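Adhesion and penetration protein autotransporter (Haemophilus influenzae, PDB 3SYJ) promotes bacterial adherence, invasion and aggregation through its surface-exposed passenger domain, which joins a probable serine protease domain to a long beta-helix. Local coordinates at residues P119-I131 and V399-T411. Numbering follows the deposited sequence.
Sequences PRLHKFVTEAAPI and VEHDRLSKIGKGT
Lys123 reaches obliquely across to the start of strand 403-407, where NZ donates to the carbonyl oxygen Arg403 O at 2.7 Å and forms a salt bridge with Asp402 OD1 at 2.8 Å. The aspartate oxygen is met on its syn side, the ammonium 23° out of the carboxylate plane. A kink at chi2 (-74°) carries the amine there, and lysine suits the place because its ammonium can serve several acceptors, Gly381 O among them; Gln380 NE2 also holds Asp402 OD1.

Phe124 offers both backbone and ring. Ser405 OG donates to Phe124 O at 2.9 Å, in the carbonyl plane and on a lone pair; a serine suits the site, being short enough to sit against the loop and able to donate to a buried residue's carbonyl. The ring carbon Phe124 CD2 lies 3.4 Å from Ile407 CD1, the methyl arriving obliquely, and both residues supply apolar surface to a buried contact. Ile407 holds CG1 between its backbone N and carbonyl carbon, which aims CD1 at the ring, while CG2 lies near Val125 O and Thr126 CG2.

Thr126 uses both its branches, as threonine can: methyl CG2 packs 3.8 Å from Ser405 CB, while hydroxyl OG1 hydrogen-bonds Ser425 OG on the adjacent strand. Glu127 closes the contact with a long salt bridge, OE2 to Arg403 NH1 at 3.5 Å, opposite charges on side chains long enough to meet. OE2 lies at the guanidinium edge, in its plane, though the carboxylate as a whole is turned 26° from it. Tyr96 OH bonds both Glu127 OE1 and Arg403 NH2, and Phe94 makes a cation-pi contact with the arginine.

Thus a loop of the protease domain, following strand 120-121, lies against one parallel sheet of the beta-helix, where strand 403-407 runs between strands 384-386 and 423-427.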
loop_
_atom_site.group_PDB
_atom_site.type_symbol
_atom_site.label_atom_id
_atom_site.label_comp_id
_atom_site.label_asym_id
_atom_site.label_seq_id
_atom_site.Cartn_x
_atom_site.Cartn_y
_atom_site.Cartn_z
ATOM N N PRO A 119 23.566 66.016 20.127
ATOM C CA PRO A 119 24.408 66.014 18.927
ATOM C C PRO A 119 23.662 65.608 17.660
ATOM O O PRO A 119 22.804 64.721 17.682
ATOM C CB PRO A 119 25.483 64.975 19.253
ATOM C CG PRO A 119 25.544 64.944 20.737
ATOM C CD PRO A 119 24.134 65.192 21.204
ATOM N N ARG A 120 23.999 66.280 16.563
ATOM C CA ARG A 120 23.504 65.946 15.235
ATOM C C ARG A 120 24.602 65.159 14.517
ATOM O O ARG A 120 25.778 65.518 14.596
ATOM C CB ARG A 120 23.177 67.236 14.472
ATOM C CG ARG A 120 22.578 67.057 13.088
ATOM C CD ARG A 120 22.507 68.391 12.352
ATOM N NE ARG A 120 21.607 68.335 11.204
ATOM C CZ ARG A 120 21.692 69.131 10.139
ATOM N NH1 ARG A 120 22.643 70.053 10.065
ATOM N NH2 ARG A 120 20.828 68.999 9.141
ATOM N N LEU A 121 24.215 64.078 13.846
ATOM C CA LEU A 121 25.152 63.209 13.133
ATOM C C LEU A 121 25.177 63.565 11.652
ATOM O O LEU A 121 24.255 64.190 11.153
ATOM C CB LEU A 121 24.741 61.750 13.311
ATOM C CG LEU A 121 24.602 61.321 14.771
ATOM C CD1 LEU A 121 24.117 59.877 14.872
ATOM C CD2 LEU A 121 25.921 61.501 15.493
ATOM N N HIS A 122 26.228 63.167 10.947
ATOM C CA HIS A 122 26.370 63.570 9.556
ATOM C C HIS A 122 25.553 62.706 8.592
ATOM O O HIS A 122 25.323 63.107 7.453
ATOM C CB HIS A 122 27.850 63.669 9.138
ATOM C CG HIS A 122 28.477 62.365 8.749
ATOM N ND1 HIS A 122 28.497 61.265 9.581
ATOM C CD2 HIS A 122 29.142 61.999 7.626
ATOM C CE1 HIS A 122 29.129 60.274 8.981
ATOM N NE2 HIS A 122 29.528 60.691 7.791
ATOM N N LYS A 123 25.094 61.545 9.061
ATOM C CA LYS A 123 24.269 60.655 8.243
ATOM C C LYS A 123 23.052 60.140 9.002
ATOM O O LYS A 123 23.094 60.023 10.226
ATOM C CB LYS A 123 25.088 59.456 7.777
ATOM C CG LYS A 123 26.176 59.778 6.768
ATOM C CD LYS A 123 25.614 60.063 5.392
ATOM C CE LYS A 123 26.745 60.286 4.396
ATOM N NZ LYS A 123 26.245 60.457 2.998
ATOM N N PHE A 124 21.974 59.828 8.281
ATOM C CA PHE A 124 20.838 59.118 8.878
ATOM C C PHE A 124 21.326 57.751 9.339
ATOM O O PHE A 124 22.024 57.064 8.595
ATOM C CB PHE A 124 19.703 58.903 7.877
ATOM C CG PHE A 124 18.954 60.152 7.505
ATOM C CD1 PHE A 124 19.191 61.347 8.156
ATOM C CD2 PHE A 124 17.980 60.114 6.511
ATOM C CE1 PHE A 124 18.483 62.491 7.805
ATOM C CE2 PHE A 124 17.266 61.254 6.164
ATOM C CZ PHE A 124 17.518 62.443 6.809
ATOM N N VAL A 125 20.958 57.349 10.555
ATOM C CA VAL A 125 21.356 56.040 11.065
ATOM C C VAL A 125 20.418 54.955 10.551
ATOM O O VAL A 125 19.206 55.062 10.693
ATOM C CB VAL A 125 21.391 56.010 12.612
ATOM C CG1 VAL A 125 21.640 54.578 13.115
ATOM C CG2 VAL A 125 22.439 56.986 13.149
ATOM N N THR A 126 20.984 53.908 9.961
ATOM C CA THR A 126 20.185 52.867 9.318
ATOM C C THR A 126 20.058 51.589 10.155
ATOM O O THR A 126 19.136 50.802 9.955
ATOM C CB THR A 126 20.805 52.470 7.970
ATOM O OG1 THR A 126 22.175 52.091 8.175
ATOM C CG2 THR A 126 20.730 53.639 6.963
ATOM N N GLU A 127 20.989 51.375 11.083
ATOM C CA GLU A 127 21.097 50.091 11.783
ATOM C C GLU A 127 20.013 49.858 12.832
ATOM O O GLU A 127 19.758 48.722 13.220
ATOM C CB GLU A 127 22.482 49.943 12.430
ATOM C CG GLU A 127 23.640 49.697 11.456
ATOM C CD GLU A 127 24.112 50.959 10.749
ATOM O OE1 GLU A 127 23.638 52.054 11.116
ATOM O OE2 GLU A 127 24.956 50.851 9.821
ATOM N N ALA A 128 19.380 50.933 13.287
ATOM C CA ALA A 128 18.390 50.846 14.355
ATOM C C ALA A 128 17.370 51.979 14.279
ATOM O O ALA A 128 17.686 53.089 13.833
ATOM C CB ALA A 128 19.087 50.864 15.718
ATOM N N ALA A 129 16.152 51.698 14.728
ATOM C CA ALA A 129 15.106 52.705 14.796
ATOM C C ALA A 129 15.331 53.540 16.042
ATOM O O ALA A 129 15.593 52.996 17.109
ATOM C CB ALA A 129 13.743 52.036 14.852
ATOM N N PRO A 130 15.239 54.868 15.918
ATOM C CA PRO A 130 15.417 55.730 17.091
ATOM C C PRO A 130 14.397 55.395 18.169
ATOM O O PRO A 130 13.389 54.741 17.886
ATOM C CB PRO A 130 15.142 57.136 16.546
ATOM C CG PRO A 130 15.383 57.033 15.075
ATOM C CD PRO A 130 14.979 55.637 14.692
ATOM N N ILE A 131 14.656 55.838 19.396
ATOM C CA ILE A 131 13.729 55.620 20.494
ATOM C C ILE A 131 13.051 56.934 20.862
ATOM O O ILE A 131 13.660 58.000 20.778
ATOM C CB ILE A 131 14.439 55.001 21.731
ATOM C CG1 ILE A 131 13.419 54.473 22.731
ATOM C CG2 ILE A 131 15.370 55.998 22.401
ATOM C CD1 ILE A 131 13.957 53.352 23.588
ATOM N N VAL A 399 28.409 59.845 -4.880
ATOM C CA VAL A 399 29.769 60.363 -4.849
ATOM C C VAL A 399 30.708 59.309 -4.287
ATOM O O VAL A 399 30.363 58.622 -3.325
ATOM C CB VAL A 399 29.833 61.602 -3.950
ATOM C CG1 VAL A 399 31.274 62.033 -3.733
ATOM C CG2 VAL A 399 28.984 62.724 -4.544
ATOM N N GLU A 400 31.894 59.186 -4.880
ATOM C CA GLU A 400 32.853 58.166 -4.463
ATOM C C GLU A 400 33.223 58.330 -2.991
ATOM O O GLU A 400 33.392 59.449 -2.513
ATOM C CB GLU A 400 34.105 58.219 -5.338
ATOM C CG GLU A 400 35.076 57.070 -5.103
ATOM C CD GLU A 400 36.291 57.131 -6.022
ATOM O OE1 GLU A 400 36.382 58.066 -6.841
ATOM O OE2 GLU A 400 37.157 56.242 -5.933
ATOM N N HIS A 401 33.334 57.210 -2.279
ATOM C CA HIS A 401 33.662 57.202 -0.845
ATOM C C HIS A 401 32.553 57.768 0.039
ATOM O O HIS A 401 32.783 58.092 1.204
ATOM C CB HIS A 401 34.989 57.925 -0.562
ATOM C CG HIS A 401 36.162 57.329 -1.277
ATOM N ND1 HIS A 401 37.033 58.081 -2.037
ATOM C CD2 HIS A 401 36.589 56.048 -1.375
ATOM C CE1 HIS A 401 37.954 57.290 -2.559
ATOM N NE2 HIS A 401 37.705 56.051 -2.176
ATOM N N ASP A 402 31.355 57.900 -0.519
ATOM C CA ASP A 402 30.212 58.351 0.257
ATOM C C ASP A 402 29.136 57.274 0.322
ATOM O O ASP A 402 28.821 56.638 -0.684
ATOM C CB ASP A 402 29.626 59.638 -0.317
ATOM C CG ASP A 402 28.362 60.069 0.408
ATOM O OD1 ASP A 402 28.468 60.865 1.368
ATOM O OD2 ASP A 402 27.268 59.597 0.033
ATOM N N ARG A 403 28.577 57.078 1.513
ATOM C CA ARG A 403 27.513 56.108 1.725
ATOM C C ARG A 403 26.166 56.820 1.798
ATOM O O ARG A 403 26.004 57.789 2.545
ATOM C CB ARG A 403 27.753 55.340 3.028
ATOM C CG ARG A 403 27.151 53.949 3.074
ATOM C CD ARG A 403 27.246 53.374 4.481
ATOM N NE ARG A 403 26.280 54.022 5.354
ATOM C CZ ARG A 403 25.870 53.533 6.520
ATOM N NH1 ARG A 403 26.357 52.383 6.978
ATOM N NH2 ARG A 403 24.967 54.201 7.224
ATOM N N LEU A 404 25.201 56.339 1.023
ATOM C CA LEU A 404 23.850 56.872 1.082
ATOM C C LEU A 404 23.044 56.066 2.096
ATOM O O LEU A 404 23.083 54.837 2.085
ATOM C CB LEU A 404 23.191 56.843 -0.309
ATOM C CG LEU A 404 21.792 57.463 -0.453
ATOM C CD1 LEU A 404 21.557 58.036 -1.854
ATOM C CD2 LEU A 404 20.678 56.475 -0.086
ATOM N N SER A 405 22.336 56.770 2.980
ATOM C CA SER A 405 21.463 56.151 3.975
ATOM C C SER A 405 20.005 56.175 3.527
ATOM O O SER A 405 19.423 57.247 3.326
ATOM C CB SER A 405 21.575 56.895 5.305
ATOM O OG SER A 405 22.857 56.735 5.882
ATOM N N LYS A 406 19.412 54.997 3.382
ATOM C CA LYS A 406 18.015 54.897 2.969
ATOM C C LYS A 406 17.154 54.411 4.117
ATOM O O LYS A 406 17.342 53.304 4.620
ATOM C CB LYS A 406 17.858 53.964 1.760
ATOM C CG LYS A 406 16.460 53.329 1.622
ATOM C CD LYS A 406 15.480 54.254 0.920
ATOM C CE LYS A 406 14.075 53.654 0.822
ATOM N NZ LYS A 406 13.364 53.620 2.127
ATOM N N ILE A 407 16.215 55.250 4.535
ATOM C CA ILE A 407 15.294 54.883 5.602
ATOM C C ILE A 407 13.861 55.184 5.187
ATOM O O ILE A 407 13.613 55.586 4.056
ATOM C CB ILE A 407 15.625 55.596 6.934
ATOM C CG1 ILE A 407 15.615 57.115 6.764
ATOM C CG2 ILE A 407 16.973 55.146 7.461
ATOM C CD1 ILE A 407 15.886 57.859 8.061
ATOM N N GLY A 408 12.920 54.991 6.102
ATOM C CA GLY A 408 11.515 55.125 5.773
ATOM C C GLY A 408 10.973 53.841 5.168
ATOM O O GLY A 408 11.716 53.047 4.578
ATOM N N LYS A 409 9.672 53.629 5.325
ATOM C CA LYS A 409 9.043 52.413 4.830
ATOM C C LYS A 409 8.832 52.427 3.315
ATOM O O LYS A 409 8.491 51.402 2.734
ATOM C CB LYS A 409 7.697 52.189 5.523
ATOM C CG LYS A 409 7.781 51.890 7.010
ATOM C CD LYS A 409 6.385 51.766 7.590
ATOM C CE LYS A 409 6.426 51.604 9.097
ATOM N NZ LYS A 409 7.189 50.381 9.490
ATOM N N GLY A 410 9.025 53.583 2.683
ATOM C CA GLY A 410 8.777 53.718 1.255
ATOM C C GLY A 410 9.859 53.144 0.357
ATOM O O GLY A 410 10.861 52.603 0.836
ATOM N N THR A 411 9.653 53.281 -0.953
ATOM C CA THR A 411 10.544 52.710 -1.965
ATOM C C THR A 411 11.467 53.735 -2.642
ATOM O O THR A 411 11.058 54.851 -2.945
ATOM C CB THR A 411 9.731 51.965 -3.046
ATOM O OG1 THR A 411 9.018 50.881 -2.437
ATOM C CG2 THR A 411 10.641 51.423 -4.134
HETATM O O HOH W 1 23.050 59.578 2.392
#